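Local coordinates for protein flavin adenine dinucleotide synthase (Saccharomyces cerevisiae, PDB 2WSI) that catalyses the adenylation of flavin mononucleotide by ATP, making the coenzyme FAD and releasing diphosphate, at residues Asn53-Phe58 against Glu157-Val162; Gly62-Gln67 against Asn201-Leu206; Phe113-Asn118 against Val274-Arg279; Ser124-Leu129 against Ser209-Cys214. One frame throughout, in Å; residues are numbered along the deposited sequence.

Interactions 1 and 2 are the buried ones: interaction 1 pairs two central strands of the sheet through backbone hydrogen bonds, while interaction 2 joins the start of helix 64-87, directly after the first of those strands, to helix 199-209 by apolar packing round a lysine. Interactions 3 and 4 are partly buried and depend on charge. Both use helix 114-126: interaction 3 brings an aspartate to its N-terminal end, interaction 4 a glutamate to its C-terminal end. Interactions 2 and 4 meet at Gln67, whose amide nitrogen probably bonds both Pro212 O and Tyr127 OH, and interaction 2 also touches interaction 3, through Gly62 and Leu116.

Interaction 1. Residues Asn53-Phe58 against Glu157-Val162; sequences NGEISF and ETEAIV
Glu55 O opens the pairing by accepting two backbone donors at once, Glu159 N at 2.8 Å and Ala160 N at 3.1 Å; the second lies nearly along the C=O axis. From there the strands settle into regular parallel pairing. Ser57 uses both its backbone groups across the gap: its N gives a hydrogen bond to Ala160 O at 3.1 Å, and its O receives one from Val162 N at 2.9 Å, in the carbonyl plane. The backbone of Phe58 faces the other neighbouring strand, bonding Pro103 and Val105. This is the parallel core of the mixed sheet of the PAPS reductase fold, a Rossmann-like member of the HUP group, with helix 64-87 over the Ile56, Phe58 and Val162 side and helix 144-154 over the Ser57 and Ile161 side, where the bound FAD also comes near Ile161. Val162 fills the first of these sides: its CG1, anti to the backbone N (chi1 -176°), lies 3.6 Å from Phe58 CE1, while its CG2 presses tightly on Ile56 CG2 at 3.5 Å. Ahead of the strands, water takes over. One molecule donates to Gly54 O (2.6 Å) and to Thr158 OG1 (2.8 Å), a hydroxyl also bonded to Tyr155 O. Asn53 OD1 accepts from Glu55 N in an Asx turn, and Glu55 OE1 is taken up by Ser50 N.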
# COMPACT_ATOMS: atom_id res chain seq x y z
N ASN A 53 2.50 18.68 7.76
CA ASN A 53 3.60 19.62 7.99
C ASN A 53 4.96 18.95 8.21
O ASN A 53 5.98 19.64 8.38
CB ASN A 53 3.25 20.58 9.13
CG ASN A 53 3.13 19.88 10.48
OD1 ASN A 53 3.41 18.69 10.60
ND2 ASN A 53 2.69 20.61 11.49
N GLY A 54 4.97 17.62 8.19
CA GLY A 54 6.19 16.87 8.36
C GLY A 54 6.31 16.11 9.68
O GLY A 54 7.27 15.37 9.87
N GLU A 55 5.36 16.31 10.59
CA GLU A 55 5.39 15.57 11.85
C GLU A 55 5.26 14.09 11.54
O GLU A 55 5.80 13.23 12.26
CB GLU A 55 4.25 15.98 12.80
CG GLU A 55 4.37 17.39 13.33
CD GLU A 55 3.19 17.81 14.21
OE1 GLU A 55 2.37 16.96 14.56
OE2 GLU A 55 3.07 19.00 14.55
N ILE A 56 4.51 13.81 10.48
CA ILE A 56 4.31 12.43 10.04
C ILE A 56 4.93 12.25 8.67
O ILE A 56 4.60 13.00 7.76
CB ILE A 56 2.82 12.09 9.87
CG1 ILE A 56 2.06 12.25 11.19
CG2 ILE A 56 2.66 10.63 9.43
CD1 ILE A 56 0.57 12.03 11.02
N SER A 57 5.75 11.21 8.51
CA SER A 57 6.16 10.79 7.18
C SER A 57 5.51 9.44 6.85
O SER A 57 5.36 8.59 7.71
CB SER A 57 7.66 10.62 7.11
OG SER A 57 8.01 10.36 5.77
N PHE A 58 5.13 9.27 5.60
CA PHE A 58 4.51 8.03 5.13
C PHE A 58 5.60 7.14 4.54
O PHE A 58 6.29 7.54 3.58
CB PHE A 58 3.45 8.38 4.06
CG PHE A 58 2.54 7.24 3.73
CD1 PHE A 58 1.28 7.19 4.26
CD2 PHE A 58 2.97 6.22 2.90
CE1 PHE A 58 0.43 6.11 3.99
CE2 PHE A 58 2.14 5.13 2.62
CZ PHE A 58 0.88 5.07 3.16
N GLU A 157 12.44 16.59 13.10
CA GLU A 157 11.07 16.97 13.39
C GLU A 157 10.09 15.77 13.22
O GLU A 157 8.94 15.84 13.65
CB GLU A 157 10.64 18.14 12.48
CG GLU A 157 10.49 17.76 10.97
CD GLU A 157 11.77 17.98 10.14
OE1 GLU A 157 12.90 17.90 10.69
OE2 GLU A 157 11.64 18.21 8.91
N THR A 158 10.56 14.70 12.60
CA THR A 158 9.69 13.55 12.34
C THR A 158 9.27 12.92 13.66
O THR A 158 10.12 12.46 14.43
CB THR A 158 10.41 12.46 11.51
OG1 THR A 158 10.87 13.01 10.26
CG2 THR A 158 9.46 11.29 11.24
N GLU A 159 7.98 12.91 13.95
CA GLU A 159 7.49 12.34 15.21
C GLU A 159 6.88 10.94 15.03
O GLU A 159 6.81 10.14 15.96
CB GLU A 159 6.48 13.30 15.86
CG GLU A 159 7.12 14.65 16.22
CD GLU A 159 6.22 15.56 17.03
OE1 GLU A 159 5.27 15.03 17.66
OE2 GLU A 159 6.47 16.80 17.05
N ALA A 160 6.44 10.65 13.82
CA ALA A 160 5.69 9.40 13.57
C ALA A 160 5.84 9.01 12.09
O ALA A 160 6.05 9.87 11.25
CB ALA A 160 4.22 9.59 13.90
N ILE A 161 5.79 7.71 11.82
CA ILE A 161 5.89 7.19 10.48
C ILE A 161 4.77 6.19 10.22
O ILE A 161 4.55 5.30 11.02
CB ILE A 161 7.24 6.52 10.28
CG1 ILE A 161 8.31 7.54 10.67
CG2 ILE A 161 7.38 6.03 8.82
CD1 ILE A 161 9.62 7.40 9.97
N VAL A 162 4.06 6.36 9.10
CA VAL A 162 2.98 5.48 8.72
C VAL A 162 3.59 4.27 8.01
O VAL A 162 4.40 4.43 7.12
CB VAL A 162 2.00 6.19 7.74
CG1 VAL A 162 0.81 5.27 7.45
CG2 VAL A 162 1.52 7.56 8.29
O HOH W 1 9.30 19.43 8.15
O HOH W 2 8.96 13.94 8.48

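Interaction 2. Residues Gly62-Gln67 against Asn201-Leu206; sequences GGKDCQ and NIWSFL. With SO4 (sulfate ion), chain B.
Lys64 turns its aliphatic chain to helix 199-209, and its carbons pass from Leu206 and Ile202 to Trp203. CB rests on Leu206 CD2 at 3.8 Å. The first torsion (chi1 61°) sets CG between the backbone N and the carbonyl carbon, where it meets Ile202 CG2 at 3.9 Å, the two side chains crossing at about a right angle, and where sulfate O4 is also near. CD then lies over one face of the Trp203 indole, 3.5 Å from CH2 and offset toward the rim, in a CH-pi contact with the six-membered ring, and CE passes Trp203 CZ2 at 4.1 Å. Extended through chi2 and chi3, the chain bends about the CD-CE bond (chi4 -52°) and carries NZ to the sulfate, where it gives a hydrogen bond of 2.7 Å to O4 and a weak one of 3.3 Å to O3. Gly62-Gly63-Lys64-Asp65 is consistent with the PP-loop of this family, which runs from the first strand into its helix, so the sulfate, probably from the crystallisation liquor, may mark a place for phosphate. Glu299 and Thr222 O hold the same NZ, while Tyr217 and Ile224 also bind the anion. The next residue, Asp65, touches Ile202 CG1 with its OD1 at 3.7 Å, but that oxygen has its salt bridge with Arg166. One turn on from Lys64, Gln67 OE1 lies 3.9 Å from Leu206 CD1, its NE2 being bonded to Pro212 O.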
# COMPACT_ATOMS: atom_id res chain seq x y z
N GLY A 62 5.80 1.21 -2.70
CA GLY A 62 5.11 0.87 -3.94
C GLY A 62 4.41 -0.49 -3.90
O GLY A 62 3.74 -0.88 -4.87
N GLY A 63 4.53 -1.22 -2.79
CA GLY A 63 3.85 -2.52 -2.69
C GLY A 63 2.33 -2.36 -2.51
O GLY A 63 1.83 -1.26 -2.26
N LYS A 64 1.59 -3.46 -2.65
CA LYS A 64 0.14 -3.42 -2.60
C LYS A 64 -0.34 -2.90 -1.25
O LYS A 64 -1.29 -2.15 -1.19
CB LYS A 64 -0.48 -4.79 -2.87
CG LYS A 64 -0.08 -5.88 -1.85
CD LYS A 64 -0.58 -7.27 -2.38
CE LYS A 64 -0.56 -8.36 -1.27
NZ LYS A 64 0.79 -8.38 -0.65
N ASP A 65 0.31 -3.32 -0.16
CA ASP A 65 -0.15 -2.97 1.17
C ASP A 65 0.03 -1.47 1.43
O ASP A 65 -0.90 -0.78 1.88
CB ASP A 65 0.62 -3.73 2.23
CG ASP A 65 0.26 -5.22 2.31
OD1 ASP A 65 -0.71 -5.64 1.67
OD2 ASP A 65 0.96 -5.96 3.02
N CYS A 66 1.21 -0.93 1.16
CA CYS A 66 1.34 0.50 1.48
C CYS A 66 0.62 1.37 0.45
O CYS A 66 0.19 2.48 0.77
CB CYS A 66 2.77 0.94 1.72
SG CYS A 66 3.72 0.62 0.39
N GLN A 67 0.41 0.85 -0.76
CA GLN A 67 -0.46 1.54 -1.72
C GLN A 67 -1.93 1.61 -1.26
O GLN A 67 -2.58 2.66 -1.36
CB GLN A 67 -0.43 0.91 -3.10
CG GLN A 67 -1.10 1.88 -4.12
CD GLN A 67 -1.09 1.38 -5.54
OE1 GLN A 67 -0.72 0.24 -5.80
NE2 GLN A 67 -1.52 2.23 -6.46
N ASN A 201 -9.05 -8.59 1.49
CA ASN A 201 -9.45 -7.19 1.59
C ASN A 201 -8.52 -6.34 0.71
O ASN A 201 -8.98 -5.43 0.03
CB ASN A 201 -9.33 -6.67 3.01
CG ASN A 201 -10.22 -7.40 4.01
OD1 ASN A 201 -11.41 -7.69 3.80
ND2 ASN A 201 -9.63 -7.68 5.13
N ILE A 202 -7.24 -6.67 0.72
CA ILE A 202 -6.26 -5.87 -0.00
C ILE A 202 -6.59 -5.92 -1.51
O ILE A 202 -6.76 -4.88 -2.15
CB ILE A 202 -4.82 -6.37 0.27
CG1 ILE A 202 -4.42 -6.03 1.73
CG2 ILE A 202 -3.84 -5.73 -0.74
CD1 ILE A 202 -4.29 -4.47 1.98
N TRP A 203 -6.74 -7.12 -2.07
CA TRP A 203 -7.00 -7.22 -3.50
C TRP A 203 -8.38 -6.64 -3.87
O TRP A 203 -8.53 -6.00 -4.91
CB TRP A 203 -6.97 -8.66 -3.99
CG TRP A 203 -5.65 -9.38 -3.96
CD1 TRP A 203 -5.43 -10.62 -3.43
CD2 TRP A 203 -4.40 -8.95 -4.52
NE1 TRP A 203 -4.10 -10.98 -3.61
CE2 TRP A 203 -3.45 -9.98 -4.28
CE3 TRP A 203 -3.98 -7.81 -5.20
CZ2 TRP A 203 -2.12 -9.88 -4.69
CZ3 TRP A 203 -2.63 -7.72 -5.60
CH2 TRP A 203 -1.73 -8.74 -5.33
N SER A 204 -9.38 -6.90 -3.05
CA SER A 204 -10.72 -6.43 -3.37
C SER A 204 -10.71 -4.91 -3.48
O SER A 204 -11.26 -4.36 -4.43
CB SER A 204 -11.75 -6.84 -2.33
OG SER A 204 -12.98 -6.21 -2.63
N PHE A 205 -10.10 -4.23 -2.51
CA PHE A 205 -10.06 -2.77 -2.54
C PHE A 205 -9.15 -2.25 -3.66
O PHE A 205 -9.51 -1.34 -4.41
CB PHE A 205 -9.63 -2.21 -1.18
CG PHE A 205 -9.67 -0.71 -1.13
CD1 PHE A 205 -10.88 -0.04 -1.04
CD2 PHE A 205 -8.50 0.05 -1.22
CE1 PHE A 205 -10.95 1.34 -1.00
CE2 PHE A 205 -8.55 1.43 -1.18
CZ PHE A 205 -9.78 2.09 -1.06
N LEU A 206 -7.97 -2.84 -3.82
CA LEU A 206 -7.00 -2.29 -4.77
C LEU A 206 -7.49 -2.48 -6.22
O LEU A 206 -7.36 -1.60 -7.03
CB LEU A 206 -5.62 -2.90 -4.53
CG LEU A 206 -4.45 -2.30 -5.31
CD1 LEU A 206 -4.39 -0.79 -5.06
CD2 LEU A 206 -3.16 -2.99 -4.91
S SO4 B . 3.82 -6.54 -0.48
O1 SO4 B . 5.07 -7.00 0.11
O2 SO4 B . 3.91 -5.10 -0.65
O3 SO4 B . 3.66 -7.19 -1.78
O4 SO4 B . 2.72 -6.79 0.44

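Interaction 3. Residues Phe113-Asn118 against Val274-Arg279; sequences FPTLEN and VVDKER
Asp276 points its carboxylate straight at the first turn of helix 114-126, and the other side chains arrange themselves around it. Its OD2 accepts a hydrogen bond of 2.9 Å from Thr115 N, met almost end-on to the oxygen. The Thr115 hydroxyl lies beside the same oxygen, its side chain oblique to that of Asp276; the modelled separation is too short to be trusted, though the hydroxyl is placed to donate there and also bonds Ser273 N. The second oxygen, OD1, looks toward the Phe113 ring. It comes in at the ring edge, in the ring plane, 3.6 Å from CD1, with carboxylate and ring planes 69° apart, so the slightly positive rim of the ring faces the charge. Pro114 CD adds a further carbon 3.4 Å from OD1. Arg279, one turn further along helix 274-279, closes the arrangement from its own side: NH1 forms a salt bridge of 2.8 Å with Asp276 OD1. The chain lies extended to CD, which meets the ring edge 4.0 Å from Phe113 CE1; the bend at chi3 (-82°) then turns the guanidinium back toward Asp276, its plane at 88° to the ring. Both carboxylate oxygens are thus engaged, and the positive end of the helix dipole together with Arg279 would be expected to favour the charged form. The two helices run roughly antiparallel, their axes 9.6 Å apart. A carboxylate from one helix taking up an amide N-H in the first turn of another is a familiar electrostatic helix-end contact, here joining helix 274-279 to the start of helix 114-126.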
# COMPACT_ATOMS: atom_id res chain seq x y z
N PHE A 113 13.89 -4.13 -7.07
CA PHE A 113 13.52 -4.33 -8.49
C PHE A 113 13.38 -2.99 -9.18
O PHE A 113 12.70 -2.13 -8.68
CB PHE A 113 12.16 -5.00 -8.63
CG PHE A 113 12.15 -6.45 -8.27
CD1 PHE A 113 12.53 -7.41 -9.21
CD2 PHE A 113 11.72 -6.86 -7.01
CE1 PHE A 113 12.52 -8.76 -8.89
CE2 PHE A 113 11.70 -8.22 -6.67
CZ PHE A 113 12.09 -9.17 -7.62
N PRO A 114 13.97 -2.84 -10.38
CA PRO A 114 13.78 -1.61 -11.18
C PRO A 114 12.31 -1.34 -11.50
O PRO A 114 11.89 -0.19 -11.58
CB PRO A 114 14.54 -1.88 -12.47
CG PRO A 114 15.42 -3.06 -12.20
CD PRO A 114 14.88 -3.81 -11.02
N THR A 115 11.52 -2.38 -11.71
CA THR A 115 10.11 -2.22 -12.00
C THR A 115 9.42 -1.49 -10.84
O THR A 115 8.52 -0.68 -11.06
CB THR A 115 9.42 -3.59 -12.20
OG1 THR A 115 9.96 -4.25 -13.36
CG2 THR A 115 7.91 -3.39 -12.38
N LEU A 116 9.84 -1.82 -9.62
CA LEU A 116 9.25 -1.26 -8.40
C LEU A 116 9.76 0.17 -8.21
O LEU A 116 9.00 1.06 -7.90
CB LEU A 116 9.62 -2.10 -7.17
CG LEU A 116 8.97 -1.57 -5.89
CD1 LEU A 116 7.48 -1.90 -5.89
CD2 LEU A 116 9.64 -2.10 -4.63
N GLU A 117 11.05 0.39 -8.39
CA GLU A 117 11.60 1.75 -8.34
C GLU A 117 10.84 2.67 -9.29
O GLU A 117 10.45 3.79 -8.93
CB GLU A 117 13.09 1.76 -8.71
CG GLU A 117 14.03 1.35 -7.58
CD GLU A 117 15.43 0.99 -8.07
OE1 GLU A 117 15.59 0.83 -9.31
OE2 GLU A 117 16.37 0.84 -7.23
N ASN A 118 10.61 2.19 -10.50
CA ASN A 118 9.90 3.01 -11.49
C ASN A 118 8.46 3.30 -11.05
O ASN A 118 7.96 4.41 -11.22
CB ASN A 118 9.91 2.33 -12.86
CG ASN A 118 11.26 2.43 -13.56
OD1 ASN A 118 12.05 3.33 -13.28
ND2 ASN A 118 11.54 1.50 -14.45
N VAL A 274 12.71 -3.52 -18.68
CA VAL A 274 13.29 -4.54 -19.56
C VAL A 274 14.18 -5.45 -18.74
O VAL A 274 14.08 -6.67 -18.86
CB VAL A 274 14.03 -3.98 -20.83
CG1 VAL A 274 13.07 -3.18 -21.69
CG2 VAL A 274 15.22 -3.12 -20.46
N VAL A 275 15.01 -4.89 -17.86
CA VAL A 275 15.87 -5.75 -17.05
C VAL A 275 15.04 -6.81 -16.31
O VAL A 275 15.42 -7.98 -16.25
CB VAL A 275 16.78 -4.95 -16.07
CG1 VAL A 275 15.98 -4.23 -15.04
CG2 VAL A 275 17.76 -5.88 -15.39
N ASP A 276 13.89 -6.42 -15.76
CA ASP A 276 13.09 -7.40 -15.04
C ASP A 276 12.46 -8.42 -15.98
O ASP A 276 12.25 -9.57 -15.61
CB ASP A 276 12.01 -6.71 -14.19
CG ASP A 276 12.59 -6.11 -12.96
OD1 ASP A 276 13.65 -6.60 -12.50
OD2 ASP A 276 11.99 -5.15 -12.43
N LYS A 277 12.14 -7.98 -17.19
CA LYS A 277 11.60 -8.89 -18.20
C LYS A 277 12.61 -10.01 -18.52
O LYS A 277 12.21 -11.17 -18.72
CB LYS A 277 11.22 -8.12 -19.46
CG LYS A 277 9.97 -7.26 -19.34
CD LYS A 277 9.52 -6.75 -20.72
CE LYS A 277 8.47 -5.63 -20.63
NZ LYS A 277 8.43 -4.82 -21.89
N GLU A 278 13.89 -9.67 -18.54
CA GLU A 278 14.96 -10.66 -18.77
C GLU A 278 14.97 -11.63 -17.61
O GLU A 278 14.92 -12.85 -17.78
CB GLU A 278 16.32 -9.97 -18.88
CG GLU A 278 17.53 -10.85 -18.46
CD GLU A 278 17.81 -10.88 -16.94
OE1 GLU A 278 17.84 -9.80 -16.28
OE2 GLU A 278 18.03 -12.00 -16.40
N ARG A 279 15.02 -11.05 -16.42
CA ARG A 279 15.11 -11.77 -15.16
C ARG A 279 13.94 -12.74 -15.00
O ARG A 279 14.08 -13.80 -14.39
CB ARG A 279 15.15 -10.73 -14.04
CG ARG A 279 14.99 -11.22 -12.63
CD ARG A 279 15.05 -10.01 -11.68
NE ARG A 279 16.42 -9.61 -11.37
CZ ARG A 279 16.97 -8.42 -11.62
NH1 ARG A 279 16.26 -7.44 -12.19
NH2 ARG A 279 18.23 -8.20 -11.28

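Interaction 4. Residues Ser124-Leu129 against Ser209-Cys214; sequences SERYCL and SNEPIC
Glu211 is met by two side chains, Arg126 and Tyr127, that leave the end of helix 114-126 next to each other. Arg126 grips the carboxylate side-on in a bidentate salt bridge: NE donates to OE1 at 2.8 Å and NH2 to OE2 at 2.9 Å. Both bonds are nearly straight, both use the syn side of the oxygens, and the guanidinium and carboxylate planes are tilted by only 23°. The arginine chain is extended from CG to NE, whereas Glu211 bends at chi2 (-69°) to turn its carboxylate to meet it. Tyr127, running head-on toward Glu211 beside the arginine, gives OE1 a hydrogen bond of 2.6 Å from its OH, on the anti lone pair, so this oxygen holds two donors from different sides, and the grip by three donors fixes the rotation of the carboxylate. Pro212 CD lies 3.8 Å from Arg126 NE beside the salt bridge. Just before, Ser209 OG accepts from Glu211 N in an ST turn as the chain leaves helix 199-209. Around the cluster, helix 3-18 sends Met9 onto Arg126 and Glu211, helix 64-87 lays Leu71 against Tyr127 and Glu211 while its Gln67 bonds the tyrosine hydroxyl, and the chain beyond Tyr127 enters edge strand 129-133, alongside strand 102-106.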
# COMPACT_ATOMS: atom_id res chain seq x y z
N SER A 124 4.61 8.45 -7.02
CA SER A 124 4.96 9.66 -6.27
C SER A 124 4.45 10.89 -7.01
O SER A 124 4.03 11.87 -6.40
CB SER A 124 6.48 9.77 -6.09
OG SER A 124 6.91 8.89 -5.06
N GLU A 125 4.51 10.86 -8.34
CA GLU A 125 4.01 11.99 -9.12
C GLU A 125 2.48 11.99 -9.18
O GLU A 125 1.85 13.05 -9.09
CB GLU A 125 4.64 12.01 -10.51
CG GLU A 125 6.16 12.26 -10.46
CD GLU A 125 6.55 13.74 -10.55
OE1 GLU A 125 5.67 14.60 -10.31
OE2 GLU A 125 7.73 14.03 -10.87
N ARG A 126 1.86 10.82 -9.32
CA ARG A 126 0.40 10.74 -9.29
C ARG A 126 -0.18 11.25 -7.96
O ARG A 126 -1.19 11.95 -7.94
CB ARG A 126 -0.05 9.30 -9.50
CG ARG A 126 -1.52 9.14 -9.85
CD ARG A 126 -1.90 7.65 -10.09
NE ARG A 126 -3.34 7.48 -10.24
CZ ARG A 126 -4.08 8.02 -11.22
NH1 ARG A 126 -3.50 8.76 -12.16
NH2 ARG A 126 -5.40 7.81 -11.26
N TYR A 127 0.40 10.87 -6.84
CA TYR A 127 -0.23 11.18 -5.54
C TYR A 127 0.42 12.41 -4.89
O TYR A 127 0.12 12.74 -3.76
CB TYR A 127 -0.15 10.00 -4.59
CG TYR A 127 -0.77 8.75 -5.13
CD1 TYR A 127 -2.06 8.76 -5.64
CD2 TYR A 127 -0.06 7.56 -5.16
CE1 TYR A 127 -2.64 7.61 -6.15
CE2 TYR A 127 -0.63 6.39 -5.66
CZ TYR A 127 -1.92 6.43 -6.15
OH TYR A 127 -2.48 5.29 -6.65
N CYS A 128 1.32 13.06 -5.62
CA CYS A 128 1.94 14.30 -5.15
C CYS A 128 2.65 14.08 -3.82
O CYS A 128 2.42 14.79 -2.82
CB CYS A 128 0.87 15.41 -5.00
SG CYS A 128 1.56 17.08 -5.05
N LEU A 129 3.53 13.09 -3.83
CA LEU A 129 4.37 12.77 -2.69
C LEU A 129 5.67 13.53 -2.77
O LEU A 129 6.27 13.64 -3.82
CB LEU A 129 4.71 11.28 -2.71
CG LEU A 129 3.49 10.38 -2.86
CD1 LEU A 129 3.92 8.89 -2.80
CD2 LEU A 129 2.46 10.72 -1.78
N SER A 209 -10.30 -0.04 -6.94
CA SER A 209 -9.89 1.37 -7.04
C SER A 209 -9.58 1.76 -8.48
O SER A 209 -9.61 2.96 -8.83
CB SER A 209 -8.65 1.68 -6.19
OG SER A 209 -7.47 1.11 -6.74
N ASN A 210 -9.21 0.75 -9.27
CA ASN A 210 -8.71 0.92 -10.64
C ASN A 210 -7.42 1.70 -10.70
O ASN A 210 -6.98 2.06 -11.79
CB ASN A 210 -9.74 1.60 -11.55
CG ASN A 210 -9.52 1.25 -13.03
OD1 ASN A 210 -9.07 0.15 -13.36
ND2 ASN A 210 -9.80 2.20 -13.92
N GLU A 211 -6.79 1.95 -9.56
CA GLU A 211 -5.48 2.63 -9.53
C GLU A 211 -4.39 1.71 -10.12
O GLU A 211 -4.53 0.49 -10.09
CB GLU A 211 -5.13 3.04 -8.10
CG GLU A 211 -5.95 4.23 -7.61
CD GLU A 211 -5.55 5.50 -8.36
OE1 GLU A 211 -4.43 6.00 -8.14
OE2 GLU A 211 -6.34 5.98 -9.20
N PRO A 212 -3.32 2.30 -10.65
CA PRO A 212 -2.28 1.45 -11.22
C PRO A 212 -1.57 0.70 -10.11
O PRO A 212 -1.34 1.25 -9.06
CB PRO A 212 -1.32 2.46 -11.88
CG PRO A 212 -1.55 3.77 -11.15
CD PRO A 212 -2.94 3.73 -10.62
N ILE A 213 -1.22 -0.55 -10.33
CA ILE A 213 -0.55 -1.34 -9.30
C ILE A 213 0.74 -1.92 -9.86
O ILE A 213 0.89 -2.09 -11.07
CB ILE A 213 -1.45 -2.48 -8.78
CG1 ILE A 213 -1.61 -3.56 -9.84
CG2 ILE A 213 -2.81 -1.95 -8.37
CD1 ILE A 213 -2.31 -4.81 -9.29
N CYS A 214 1.68 -2.20 -8.98
CA CYS A 214 3.00 -2.61 -9.43
C CYS A 214 2.87 -3.78 -10.40
O CYS A 214 2.20 -4.76 -10.10
CB CYS A 214 3.88 -3.01 -8.24
SG CYS A 214 5.57 -3.37 -8.81